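Local coordinates for putative uncharacterized protein (Caulobacter crescentus, PDB 4KWY) that probably serves as an LptE-family lipoprotein that helps to assemble lipopolysaccharide in the bacterial outer membrane, at residues S49-E52 / Q53-A56; A35-Q38 / G39-A42. All coordinates share one frame; numbering follows the deposited sequence.

Contact 1: residues S49-E52 / Q53-A56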
loop_
_atom_site.group_PDB
_atom_site.type_symbol
_atom_site.label_atom_id
_atom_site.label_comp_id
_atom_site.label_asym_id
_atom_site.label_seq_id
_atom_site.Cartn_x
_atom_site.Cartn_y
_atom_site.Cartn_z
ATOM N N SER A 49 1.989 8.422 0.379
ATOM C CA SER A 49 2.656 9.074 1.519
ATOM C C SER A 49 2.444 8.223 2.754
ATOM O O SER A 49 1.431 8.333 3.453
ATOM C CB SER A 49 2.172 10.502 1.737
ATOM O OG SER A 49 2.456 11.246 0.573
ATOM N N VAL A 50 3.380 7.313 2.971
ATOM C CA VAL A 50 3.348 6.428 4.121
ATOM C C VAL A 50 4.010 7.148 5.287
ATOM O O VAL A 50 5.055 7.779 5.113
ATOM C CB VAL A 50 4.012 5.038 3.853
ATOM C CG1 VAL A 50 3.901 4.128 5.089
ATOM C CG2 VAL A 50 3.377 4.351 2.643
ATOM N N ASN A 51 3.415 6.998 6.496
ATOM C CA ASN A 51 4.003 7.469 7.746
ATOM C C ASN A 51 5.032 6.398 8.116
ATOM O O ASN A 51 4.699 5.369 8.715
ATOM C CB ASN A 51 2.918 7.672 8.801
ATOM C CG ASN A 51 3.414 8.263 10.083
ATOM O OD1 ASN A 51 4.578 8.114 10.472
ATOM N ND2 ASN A 51 2.526 8.942 10.779
ATOM N N GLU A 52 6.253 6.588 7.631
ATOM C CA GLU A 52 7.354 5.630 7.734
ATOM C C GLU A 52 7.860 5.407 9.158
ATOM O O GLU A 52 8.300 4.288 9.476
ATOM C CB GLU A 52 8.516 6.063 6.831
ATOM C CG GLU A 52 8.195 5.994 5.346
ATOM C CD GLU A 52 7.983 4.628 4.723
ATOM O OE1 GLU A 52 8.094 3.608 5.441
ATOM O OE2 GLU A 52 7.710 4.580 3.501
ATOM N N GLN A 53 7.808 6.462 10.000
ATOM C CA GLN A 53 8.239 6.333 11.384
ATOM C C GLN A 53 7.264 5.425 12.124
ATOM O O GLN A 53 7.727 4.489 12.791
ATOM C CB GLN A 53 8.426 7.691 12.075
ATOM C CG GLN A 53 9.777 8.347 11.717
ATOM C CD GLN A 53 10.287 9.369 12.725
ATOM O OE1 GLN A 53 10.128 9.230 13.948
ATOM N NE2 GLN A 53 10.978 10.391 12.234
ATOM N N ARG A 54 5.930 5.631 11.931
ATOM C CA ARG A 54 4.860 4.809 12.540
ATOM C C ARG A 54 4.922 3.360 12.036
ATOM O O ARG A 54 4.693 2.426 12.802
ATOM C CB ARG A 54 3.464 5.414 12.270
ATOM C CG ARG A 54 2.284 4.655 12.907
ATOM C CD ARG A 54 0.962 5.334 12.663
ATOM N NE ARG A 54 0.915 6.652 13.292
ATOM C CZ ARG A 54 0.172 7.663 12.864
ATOM N NH1 ARG A 54 -0.597 7.525 11.794
ATOM N NH2 ARG A 54 0.197 8.827 13.499
ATOM N N PHE A 55 5.266 3.180 10.771
ATOM C CA PHE A 55 5.344 1.859 10.177
ATOM C C PHE A 55 6.577 1.044 10.655
ATOM O O PHE A 55 6.518 -0.190 10.671
ATOM C CB PHE A 55 5.349 1.980 8.650
ATOM C CG PHE A 55 5.193 0.665 7.924
ATOM C CD1 PHE A 55 3.998 -0.037 7.971
ATOM C CD2 PHE A 55 6.242 0.133 7.185
ATOM C CE1 PHE A 55 3.854 -1.246 7.292
ATOM C CE2 PHE A 55 6.093 -1.083 6.502
ATOM C CZ PHE A 55 4.891 -1.748 6.545
ATOM N N ALA A 56 7.680 1.715 11.012
ATOM C CA ALA A 56 8.890 1.035 11.463
ATOM C C ALA A 56 8.767 0.571 12.941
ATOM O O ALA A 56 9.511 -0.320 13.387
ATOM C CB ALA A 56 10.081 1.965 11.299
#
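Asn51 meets Arg54 twice, once through the backbone and once through the guanidinium group, at the point where strand 44-50 gives way to the short helix 52-56. Of the hydrogen bonds, the capping one comes first: Asn51 is the N-cap, and its OD1 accepts from Arg54 N at 3.2 Å, with a fairly straight N-H...O angle of 163° although the donor stands well above the carbonyl plane of the amide. Two backbone bonds follow, Phe55 N to Asn51 O and Ala56 N to Glu52 O, each 3.1 Å, and form the first helical turn. Among the flat groups, Asn51 ND2 sits over the centre of one face of the Arg54 guanidinium, 3.4 Å from Arg54 CZ, with amide and guanidinium planes 43° apart. Asn51 CG lies anti to the backbone N (chi1 -175°), which turns the amide toward the helix start. Arg54 NH1 in turn bonds Ser73 OG on strand 67-80. Apolar contact is slight: Val50 CG1 approaches Phe55 CB at 4.4 Å, and both side chains also touch Met72. The Glu52 side chain bends at its second torsion, and its carboxylate accepts from Gly22 N and Gly23 N. Replacing Asn51 by alanine is likely to deprive Arg54 N of its capping acceptor and take the amide from over the guanidinium. One amide thus serves both ends of Arg54, its oxygen capping the backbone and its nitrogen lying against the charged group.

Contact 2: residues A35-Q38 / G39-A42; sequences AHRQ and GSPA
Ser40 folds its hydroxyl back onto Arg37, giving Arg37 O two donors from one residue. With OG anti to its own carbonyl carbon (chi1 -63°) and therefore beside the backbone N, Ser40 brings both polar groups to the same face of the Arg37 carbonyl plane: OG donates at 2.7 Å to Arg37 O from above that plane, while Ser40 N reaches Arg37 O at 3.1 Å. The second bond closes a type II beta turn running from Arg37 to Ser40, in the loop between helix 21-34 and strand 44-50. Gly39 takes the third position with a positive phi of 97°, where a CB would be jammed against Gln38 O. The Arg37 side chain runs out extended and then bends at chi3 (49°), carrying its guanidinium across Ser40, whose OG lies 3.0 Å above one face, offset toward the rim; Arg37 NH2 and Ser40 OG are 3.3 Å apart, but the angle is too poor for a hydrogen bond. His36 approaches Ser40 from another side, its CE1 3.8 Å from Ser40 CB, and the edge of the ring faces Pro41 O, 4.1 Å from CE1. The imidazole is buried, and its ND1 bonds Ser11 O just ahead of strand 13-17.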
loop_
_atom_site.group_PDB
_atom_site.type_symbol
_atom_site.label_atom_id
_atom_site.label_comp_id
_atom_site.label_asym_id
_atom_site.label_seq_id
_atom_site.Cartn_x
_atom_site.Cartn_y
_atom_site.Cartn_z
ATOM N N ALA A 35 -1.387 -4.761 -11.478
ATOM C CA ALA A 35 -0.805 -5.456 -12.652
ATOM C C ALA A 35 -0.069 -4.477 -13.603
ATOM O O ALA A 35 0.033 -4.731 -14.815
ATOM C CB ALA A 35 -1.868 -6.249 -13.413
ATOM N N HIS A 36 0.484 -3.382 -13.036
ATOM C CA HIS A 36 1.239 -2.412 -13.808
ATOM C C HIS A 36 2.644 -2.958 -14.070
ATOM O O HIS A 36 3.441 -3.119 -13.142
ATOM C CB HIS A 36 1.288 -1.015 -13.149
ATOM C CG HIS A 36 2.103 -0.020 -13.943
ATOM N ND1 HIS A 36 1.649 0.485 -15.155
ATOM C CD2 HIS A 36 3.343 0.472 -13.708
ATOM C CE1 HIS A 36 2.610 1.279 -15.600
ATOM N NE2 HIS A 36 3.652 1.299 -14.771
ATOM N N ARG A 37 2.925 -3.268 -15.342
ATOM C CA ARG A 37 4.225 -3.774 -15.767
ATOM C C ARG A 37 5.174 -2.576 -15.906
ATOM O O ARG A 37 4.785 -1.555 -16.479
ATOM C CB ARG A 37 4.080 -4.574 -17.077
ATOM C CG ARG A 37 5.289 -5.446 -17.420
ATOM C CD ARG A 37 5.237 -6.030 -18.832
ATOM N NE ARG A 37 4.943 -5.021 -19.856
ATOM C CZ ARG A 37 5.841 -4.200 -20.390
ATOM N NH1 ARG A 37 7.111 -4.254 -20.008
ATOM N NH2 ARG A 37 5.474 -3.313 -21.305
ATOM N N GLN A 38 6.385 -2.664 -15.320
ATOM C CA GLN A 38 7.359 -1.562 -15.372
ATOM C C GLN A 38 7.828 -1.334 -16.822
ATOM O O GLN A 38 8.085 -2.293 -17.559
ATOM C CB GLN A 38 8.538 -1.783 -14.408
ATOM C CG GLN A 38 8.118 -1.665 -12.928
ATOM C CD GLN A 38 9.262 -1.826 -11.957
ATOM O OE1 GLN A 38 10.066 -2.766 -12.039
ATOM N NE2 GLN A 38 9.319 -0.938 -10.972
ATOM N N GLY A 39 7.838 -0.065 -17.226
ATOM C CA GLY A 39 8.174 0.337 -18.586
ATOM C C GLY A 39 6.941 0.561 -19.449
ATOM O O GLY A 39 7.054 1.043 -20.586
ATOM N N SER A 40 5.746 0.210 -18.903
ATOM C CA SER A 40 4.447 0.366 -19.562
ATOM C C SER A 40 3.990 1.839 -19.593
ATOM O O SER A 40 4.380 2.616 -18.706
ATOM C CB SER A 40 3.384 -0.471 -18.856
ATOM O OG SER A 40 3.678 -1.855 -18.932
ATOM N N PRO A 41 3.145 2.239 -20.589
ATOM C CA PRO A 41 2.636 3.619 -20.586
ATOM C C PRO A 41 1.728 3.839 -19.380
ATOM O O PRO A 41 0.987 2.933 -18.976
ATOM C CB PRO A 41 1.867 3.745 -21.909
ATOM C CG PRO A 41 2.037 2.464 -22.632
ATOM C CD PRO A 41 2.550 1.442 -21.688
ATOM N N ALA A 42 1.843 5.018 -18.765
ATOM C CA ALA A 42 1.074 5.389 -17.582
ATOM C C ALA A 42 0.060 6.472 -17.916
ATOM O O ALA A 42 0.399 7.434 -18.585
ATOM C CB ALA A 42 2.012 5.865 -16.478
#

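Along the chain the turn of contact 2 closes before contact 1 opens, and strand 44-50 joins them: residues 35-42 lead into its start from helix 21-34, while residues 49-56 carry its end into helix 52-56. Their centres are 26 Å apart, with nearest atoms about 16 Å apart, and they lie on opposite sides of the chain's centre without touching. Both are surface contacts tied to the same mixed sheet, contact 2 next to strand 13-17, the parallel partner of 44-50, and contact 1 against strand 67-80, its antiparallel partner. Together they shape the connections at the two ends of strand 44-50, within the part of the chain that belongs to the lipopolysaccharide-assembly family.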